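Local coordinates for protein Ac-ASP-7 (Ancylostoma caninum, PDB 3S6S) that is of unknown molecular function but, as a secreted hookworm SCP/TAPS protein, probably takes part in host-parasite interactions, at residues P155-Y165 with C170-A180. Residues are numbered along the deposited sequence; the frame is centred on the assembly and turned at random.
Sequences PCNENKDCTYY and CEWNLCYTFFA
Backed by the Cys170 side chain, which lies against their main-chain carbons, Asn157 and Glu158 both donate to Asp161 OD2: Asn157 N at 2.9 Å and Glu158 N at 3.1 Å. They come from opposite faces of the carboxylate plane, two bonds that tie the end of the 3-10 segment 159-161 back to the residues just before it. This turn belongs to the cysteine-rich C-terminal extension that follows the alpha-beta-alpha sandwich of SCP/TAPS proteins, in which segment 155-165 is joined by two disulfides to the small antiparallel hairpin of strands 169-170 and 175-176.

The bridge Cys156 SG to Cys170 SG measures 2.1 Å, and its chi3 of 84° makes it right-handed. Cys170 holds its sulfur opposite its own backbone N (chi1 167°), which carries SG across to Cys156 and away from the N-H that Asn159 accepts. The second bridge, Cys162 SG to Cys175 SG at 2.0 Å, has a negative chi3 and is left-handed. The bridges also touch one another: Cys156 CB meets Cys175 SG, and Cys162 SG meets Cys170 CB, so apolar contact joins the two covalent links.

Polar contacts flank this pair. Cys170 N donates to Asn159 OD1 at 3.0 Å, approaching from above the amide carbonyl plane, 56° out of it. At the hairpin turn, Asn173 CA points its hydrogen at Cys156 O, 3.3 Å away.

Farther along, Tyr165 crosses Thr177 at about a right angle, Tyr165 CB meeting Thr177 CG2 at 3.7 Å. Tyr165 OH is hydrogen-bonded to Lys113 O, and the ring of Tyr48 meets the Tyr165 ring edge-to-face. An ST turn, in which Thr177 OG1 accepts from Phe179 N, precedes Ala180. There, a CH-pi contact brings Ala180 CB to 3.8 Å from the centroid of the Tyr165 ring, displaced over the face toward CD1 and CE1.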
ATOM      1  N   PRO A 155      13.571 -12.637  -0.500  1.00 33.46           N
ATOM      2  CA  PRO A 155      12.157 -12.854  -0.822  1.00 35.52           C
ATOM      3  C   PRO A 155      11.698 -14.223  -0.312  1.00 43.66           C
ATOM      4  O   PRO A 155      12.352 -15.219  -0.603  1.00 45.95           O
ATOM      5  CB  PRO A 155      12.127 -12.796  -2.352  1.00 37.16           C
ATOM      6  CG  PRO A 155      13.526 -13.122  -2.778  1.00 40.22           C
ATOM      7  CD  PRO A 155      14.432 -12.613  -1.691  1.00 37.10           C
ATOM      8  N   CYS A 156      10.602 -14.274   0.442  1.00 39.35           N
ATOM      9  CA  CYS A 156      10.228 -15.502   1.135  1.00 39.73           C
ATOM     10  C   CYS A 156       9.840 -16.643   0.178  1.00 40.10           C
ATOM     11  O   CYS A 156       9.181 -16.422  -0.843  1.00 40.02           O
ATOM     12  CB  CYS A 156       9.102 -15.239   2.150  1.00 34.63           C
ATOM     13  SG  CYS A 156       7.467 -14.984   1.424  1.00 37.61           S
ATOM     14  N   ASN A 157      10.257 -17.861   0.515  1.00 39.59           N
ATOM     15  CA  ASN A 157       9.738 -19.058  -0.153  1.00 41.70           C
ATOM     16  C   ASN A 157       8.852 -19.873   0.784  1.00 42.38           C
ATOM     17  O   ASN A 157       7.860 -20.461   0.361  1.00 43.71           O
ATOM     18  CB  ASN A 157      10.867 -19.919  -0.725  1.00 42.27           C
ATOM     19  CG  ASN A 157      11.427 -19.353  -2.017  1.00 49.37           C
ATOM     20  OD1 ASN A 157      10.794 -19.455  -3.070  1.00 54.70           O
ATOM     21  ND2 ASN A 157      12.616 -18.748  -1.946  1.00 42.54           N
ATOM     22  N   GLU A 158       9.209 -19.887   2.061  1.00 43.47           N
ATOM     23  CA  GLU A 158       8.369 -20.481   3.090  1.00 45.23           C
ATOM     24  C   GLU A 158       8.308 -19.571   4.315  1.00 46.43           C
ATOM     25  O   GLU A 158       9.157 -18.686   4.495  1.00 44.99           O
ATOM     26  CB  GLU A 158       8.893 -21.861   3.487  1.00 50.45           C
ATOM     27  CG  GLU A 158      10.260 -21.843   4.152  1.00 52.97           C
ATOM     28  CD  GLU A 158      11.141 -22.988   3.676  1.00 65.11           C
ATOM     29  OE1 GLU A 158      12.131 -23.317   4.366  1.00 68.91           O
ATOM     30  OE2 GLU A 158      10.841 -23.556   2.601  1.00 61.74           O
ATOM     31  N   ASN A 159       7.307 -19.808   5.158  1.00 38.75           N
ATOM     32  CA  ASN A 159       7.059 -18.978   6.323  1.00 41.55           C
ATOM     33  C   ASN A 159       8.313 -18.545   7.090  1.00 43.09           C
ATOM     34  O   ASN A 159       8.451 -17.380   7.465  1.00 39.48           O
ATOM     35  CB  ASN A 159       6.054 -19.664   7.254  1.00 35.72           C
ATOM     36  CG  ASN A 159       4.679 -19.815   6.613  1.00 41.29           C
ATOM     37  OD1 ASN A 159       4.513 -19.601   5.408  1.00 40.15           O
ATOM     38  ND2 ASN A 159       3.690 -20.184   7.414  1.00 44.04           N
ATOM     39  N   LYS A 160       9.226 -19.478   7.316  1.00 46.83           N
ATOM     40  CA  LYS A 160      10.399 -19.201   8.140  1.00 48.63           C
ATOM     41  C   LYS A 160      11.329 -18.159   7.519  1.00 43.18           C
ATOM     42  O   LYS A 160      12.256 -17.695   8.168  1.00 44.44           O
ATOM     43  CB  LYS A 160      11.165 -20.498   8.448  1.00 45.71           C
ATOM     44  N   ASP A 161      11.088 -17.798   6.261  1.00 46.38           N
ATOM     45  CA  ASP A 161      11.886 -16.756   5.608  1.00 44.52           C
ATOM     46  C   ASP A 161      11.476 -15.348   6.042  1.00 44.59           C
ATOM     47  O   ASP A 161      12.246 -14.394   5.908  1.00 44.70           O
ATOM     48  CB  ASP A 161      11.800 -16.872   4.087  1.00 40.14           C
ATOM     49  CG  ASP A 161      12.529 -18.086   3.563  1.00 42.58           C
ATOM     50  OD1 ASP A 161      13.632 -18.363   4.071  1.00 40.83           O
ATOM     51  OD2 ASP A 161      12.003 -18.767   2.656  1.00 45.26           O
ATOM     52  N   CYS A 162      10.257 -15.222   6.553  1.00 40.38           N
ATOM     53  CA  CYS A 162       9.759 -13.936   7.012  1.00 41.25           C
ATOM     54  C   CYS A 162      10.230 -13.679   8.433  1.00 43.96           C
ATOM     55  O   CYS A 162       9.806 -14.377   9.362  1.00 39.95           O
ATOM     56  CB  CYS A 162       8.238 -13.900   6.916  1.00 33.63           C
ATOM     57  SG  CYS A 162       7.663 -14.376   5.281  1.00 39.81           S
ATOM     58  N   THR A 163      11.101 -12.676   8.592  1.00 37.29           N
ATOM     59  CA  THR A 163      11.772 -12.414   9.872  1.00 40.01           C
ATOM     60  C   THR A 163      11.304 -11.140  10.580  1.00 46.07           C
ATOM     61  O   THR A 163      11.439 -11.023  11.808  1.00 42.03           O
ATOM     62  CB  THR A 163      13.315 -12.272   9.700  1.00 42.62           C
ATOM     63  OG1 THR A 163      13.614 -11.084   8.950  1.00 41.16           O
ATOM     64  CG2 THR A 163      13.917 -13.480   8.994  1.00 40.79           C
ATOM     65  N   TYR A 164      10.786 -10.176   9.816  1.00 40.33           N
ATOM     66  CA  TYR A 164      10.507  -8.855  10.371  1.00 38.67           C
ATOM     67  C   TYR A 164       9.430  -8.914  11.431  1.00 36.85           C
ATOM     68  O   TYR A 164       9.516  -8.224  12.440  1.00 37.43           O
ATOM     69  CB  TYR A 164      10.107  -7.855   9.281  1.00 41.36           C
ATOM     70  CG  TYR A 164      11.239  -7.463   8.361  1.00 42.09           C
ATOM     71  CD1 TYR A 164      10.994  -7.130   7.032  1.00 37.46           C
ATOM     72  CD2 TYR A 164      12.550  -7.419   8.823  1.00 38.70           C
ATOM     73  CE1 TYR A 164      12.020  -6.773   6.186  1.00 36.78           C
ATOM     74  CE2 TYR A 164      13.582  -7.064   7.989  1.00 40.25           C
ATOM     75  CZ  TYR A 164      13.311  -6.742   6.669  1.00 43.34           C
ATOM     76  OH  TYR A 164      14.342  -6.381   5.831  1.00 43.90           O
ATOM     77  N   TYR A 165       8.409  -9.731  11.197  1.00 34.62           N
ATOM     78  CA  TYR A 165       7.303  -9.815  12.135  1.00 37.90           C
ATOM     79  C   TYR A 165       7.013 -11.253  12.517  1.00 47.08           C
ATOM     80  O   TYR A 165       7.164 -12.164  11.700  1.00 43.47           O
ATOM     81  CB  TYR A 165       6.047  -9.151  11.571  1.00 37.82           C
ATOM     82  CG  TYR A 165       6.200  -7.667  11.337  1.00 36.36           C
ATOM     83  CD1 TYR A 165       6.128  -6.763  12.399  1.00 35.73           C
ATOM     84  CD2 TYR A 165       6.427  -7.166  10.062  1.00 32.48           C
ATOM     85  CE1 TYR A 165       6.274  -5.392  12.193  1.00 35.13           C
ATOM     86  CE2 TYR A 165       6.582  -5.801   9.846  1.00 33.22           C
ATOM     87  CZ  TYR A 165       6.498  -4.917  10.914  1.00 33.39           C
ATOM     88  OH  TYR A 165       6.644  -3.563  10.696  1.00 30.07           O
ATOM     89  N   CYS A 170       4.269 -16.790   4.292  1.00 37.30           N
ATOM     90  CA  CYS A 170       4.810 -16.411   2.997  1.00 34.74           C
ATOM     91  C   CYS A 170       3.895 -16.953   1.906  1.00 39.14           C
ATOM     92  O   CYS A 170       3.624 -18.145   1.865  1.00 37.74           O
ATOM     93  CB  CYS A 170       6.196 -17.014   2.826  1.00 34.04           C
ATOM     94  SG  CYS A 170       6.787 -16.906   1.157  1.00 35.37           S
ATOM     95  N   GLU A 171       3.408 -16.100   1.017  1.00 40.56           N
ATOM     96  CA  GLU A 171       2.476 -16.612   0.032  1.00 40.98           C
ATOM     97  C   GLU A 171       2.927 -16.561  -1.418  1.00 45.65           C
ATOM     98  O   GLU A 171       3.179 -17.607  -2.025  1.00 56.25           O
ATOM     99  CB  GLU A 171       1.074 -16.038   0.204  1.00 37.86           C
ATOM    100  CG  GLU A 171       0.075 -17.109   0.658  1.00 41.29           C
ATOM    101  CD  GLU A 171       0.542 -18.542   0.346  1.00 39.63           C
ATOM    102  OE1 GLU A 171       0.993 -18.802  -0.796  1.00 37.11           O
ATOM    103  OE2 GLU A 171       0.475 -19.402   1.255  1.00 37.55           O
ATOM    104  N   TRP A 172       3.007 -15.372  -1.988  1.00 40.40           N
ATOM    105  CA  TRP A 172       3.472 -15.266  -3.363  1.00 37.92           C
ATOM    106  C   TRP A 172       4.785 -14.481  -3.330  1.00 37.92           C
ATOM    107  O   TRP A 172       4.895 -13.399  -3.893  1.00 35.46           O
ATOM    108  CB  TRP A 172       2.431 -14.553  -4.218  1.00 36.33           C
ATOM    109  CG  TRP A 172       1.025 -15.119  -4.154  1.00 43.84           C
ATOM    110  CD1 TRP A 172       0.492 -16.112  -4.950  1.00 42.74           C
ATOM    111  CD2 TRP A 172      -0.041 -14.693  -3.287  1.00 40.44           C
ATOM    112  NE1 TRP A 172      -0.824 -16.326  -4.623  1.00 39.00           N
ATOM    113  CE2 TRP A 172      -1.177 -15.477  -3.606  1.00 35.72           C
ATOM    114  CE3 TRP A 172      -0.143 -13.729  -2.271  1.00 35.67           C
ATOM    115  CZ2 TRP A 172      -2.401 -15.325  -2.949  1.00 34.91           C
ATOM    116  CZ3 TRP A 172      -1.360 -13.581  -1.612  1.00 35.60           C
ATOM    117  CH2 TRP A 172      -2.473 -14.384  -1.950  1.00 38.11           C
ATOM    118  N   ASN A 173       5.763 -15.070  -2.657  1.00 36.09           N
ATOM    119  CA  ASN A 173       6.980 -14.410  -2.188  1.00 40.77           C
ATOM    120  C   ASN A 173       6.774 -13.083  -1.438  1.00 42.10           C
ATOM    121  O   ASN A 173       7.668 -12.238  -1.370  1.00 38.38           O
ATOM    122  CB  ASN A 173       8.097 -14.355  -3.250  1.00 41.36           C
ATOM    123  CG  ASN A 173       7.728 -13.533  -4.458  1.00 48.49           C
ATOM    124  OD1 ASN A 173       7.501 -14.079  -5.549  1.00 53.09           O
ATOM    125  ND2 ASN A 173       7.682 -12.208  -4.287  1.00 43.78           N
ATOM    126  N   LEU A 174       5.592 -12.933  -0.852  1.00 38.29           N
ATOM    127  CA  LEU A 174       5.355 -11.866   0.102  1.00 35.26           C
ATOM    128  C   LEU A 174       5.093 -12.483   1.471  1.00 36.80           C
ATOM    129  O   LEU A 174       4.496 -13.558   1.558  1.00 35.20           O
ATOM    130  CB  LEU A 174       4.183 -10.985  -0.340  1.00 31.83           C
ATOM    131  CG  LEU A 174       4.435 -10.173  -1.618  1.00 34.66           C
ATOM    132  CD1 LEU A 174       3.162  -9.517  -2.094  1.00 31.84           C
ATOM    133  CD2 LEU A 174       5.533  -9.133  -1.390  1.00 32.13           C
ATOM    134  N   CYS A 175       5.581 -11.815   2.522  1.00 36.47           N
ATOM    135  CA  CYS A 175       5.253 -12.147   3.908  1.00 32.52           C
ATOM    136  C   CYS A 175       3.971 -11.438   4.343  1.00 33.14           C
ATOM    137  O   CYS A 175       3.778 -10.256   4.062  1.00 35.53           O
ATOM    138  CB  CYS A 175       6.399 -11.753   4.839  1.00 32.62           C
ATOM    139  SG  CYS A 175       7.979 -12.558   4.457  1.00 35.50           S
ATOM    140  N   TYR A 176       3.083 -12.161   5.009  1.00 34.01           N
ATOM    141  CA  TYR A 176       1.854 -11.563   5.522  1.00 34.88           C
ATOM    142  C   TYR A 176       1.723 -11.781   7.026  1.00 34.61           C
ATOM    143  O   TYR A 176       1.815 -12.908   7.506  1.00 36.06           O
ATOM    144  CB  TYR A 176       0.626 -12.143   4.812  1.00 28.85           C
ATOM    145  CG  TYR A 176       0.502 -11.764   3.354  1.00 28.93           C
ATOM    146  CD1 TYR A 176       1.176 -12.479   2.363  1.00 34.75           C
ATOM    147  CD2 TYR A 176      -0.289 -10.699   2.962  1.00 29.11           C
ATOM    148  CE1 TYR A 176       1.057 -12.141   1.024  1.00 29.47           C
ATOM    149  CE2 TYR A 176      -0.406 -10.351   1.633  1.00 31.91           C
ATOM    150  CZ  TYR A 176       0.265 -11.085   0.667  1.00 30.60           C
ATOM    151  OH  TYR A 176       0.143 -10.736  -0.656  1.00 29.72           O
ATOM    152  N   THR A 177       1.523 -10.703   7.771  1.00 32.12           N
ATOM    153  CA  THR A 177       1.162 -10.837   9.169  1.00 32.19           C
ATOM    154  C   THR A 177      -0.079 -10.007   9.462  1.00 29.06           C
ATOM    155  O   THR A 177      -0.324  -9.018   8.794  1.00 32.41           O
ATOM    156  CB  THR A 177       2.312 -10.458  10.115  1.00 33.88           C
ATOM    157  OG1 THR A 177       1.850 -10.553  11.467  1.00 40.40           O
ATOM    158  CG2 THR A 177       2.779  -9.035   9.858  1.00 33.44           C
ATOM    159  N   PHE A 178      -0.861 -10.426  10.448  1.00 29.25           N
ATOM    160  CA  PHE A 178      -2.070  -9.718  10.830  1.00 33.04           C
ATOM    161  C   PHE A 178      -1.910  -9.109  12.206  1.00 36.31           C
ATOM    162  O   PHE A 178      -2.840  -8.521  12.747  1.00 36.87           O
ATOM    163  CB  PHE A 178      -3.283 -10.653  10.809  1.00 36.48           C
ATOM    164  CG  PHE A 178      -3.607 -11.177   9.446  1.00 34.10           C
ATOM    165  CD1 PHE A 178      -3.061 -12.374   8.998  1.00 32.69           C
ATOM    166  CD2 PHE A 178      -4.429 -10.458   8.598  1.00 30.42           C
ATOM    167  CE1 PHE A 178      -3.336 -12.851   7.735  1.00 26.00           C
ATOM    168  CE2 PHE A 178      -4.723 -10.926   7.353  1.00 30.08           C
ATOM    169  CZ  PHE A 178      -4.171 -12.139   6.916  1.00 30.62           C
ATOM    170  N   PHE A 179      -0.717  -9.251  12.765  1.00 39.38           N
ATOM    171  CA  PHE A 179      -0.455  -8.767  14.112  1.00 44.23           C
ATOM    172  C   PHE A 179       0.961  -8.190  14.199  1.00 45.78           C
ATOM    173  O   PHE A 179       1.834  -8.725  14.886  1.00 52.49           O
ATOM    174  CB  PHE A 179      -0.699  -9.896  15.122  1.00 47.35           C
ATOM    175  CG  PHE A 179      -2.082 -10.523  15.011  1.00 49.23           C
ATOM    176  CD1 PHE A 179      -2.244 -11.812  14.510  1.00 42.00           C
ATOM    177  CD2 PHE A 179      -3.221  -9.809  15.392  1.00 48.50           C
ATOM    178  CE1 PHE A 179      -3.507 -12.384  14.404  1.00 45.03           C
ATOM    179  CE2 PHE A 179      -4.490 -10.374  15.280  1.00 47.58           C
ATOM    180  CZ  PHE A 179      -4.632 -11.661  14.784  1.00 48.97           C
ATOM    181  N   ALA A 180       1.178  -7.106  13.460  1.00 42.99           N
ATOM    182  CA  ALA A 180       2.452  -6.394  13.452  1.00 45.12           C
ATOM    183  C   ALA A 180       2.446  -5.303  14.523  1.00 51.05           C
ATOM    184  O   ALA A 180       3.496  -4.826  14.953  1.00 50.09           O
ATOM    185  CB  ALA A 180       2.708  -5.786  12.068  1.00 35.99           C
TER
HETATM  186  O   HOH W   1       9.125 -11.814   0.634  1.00 37.05           O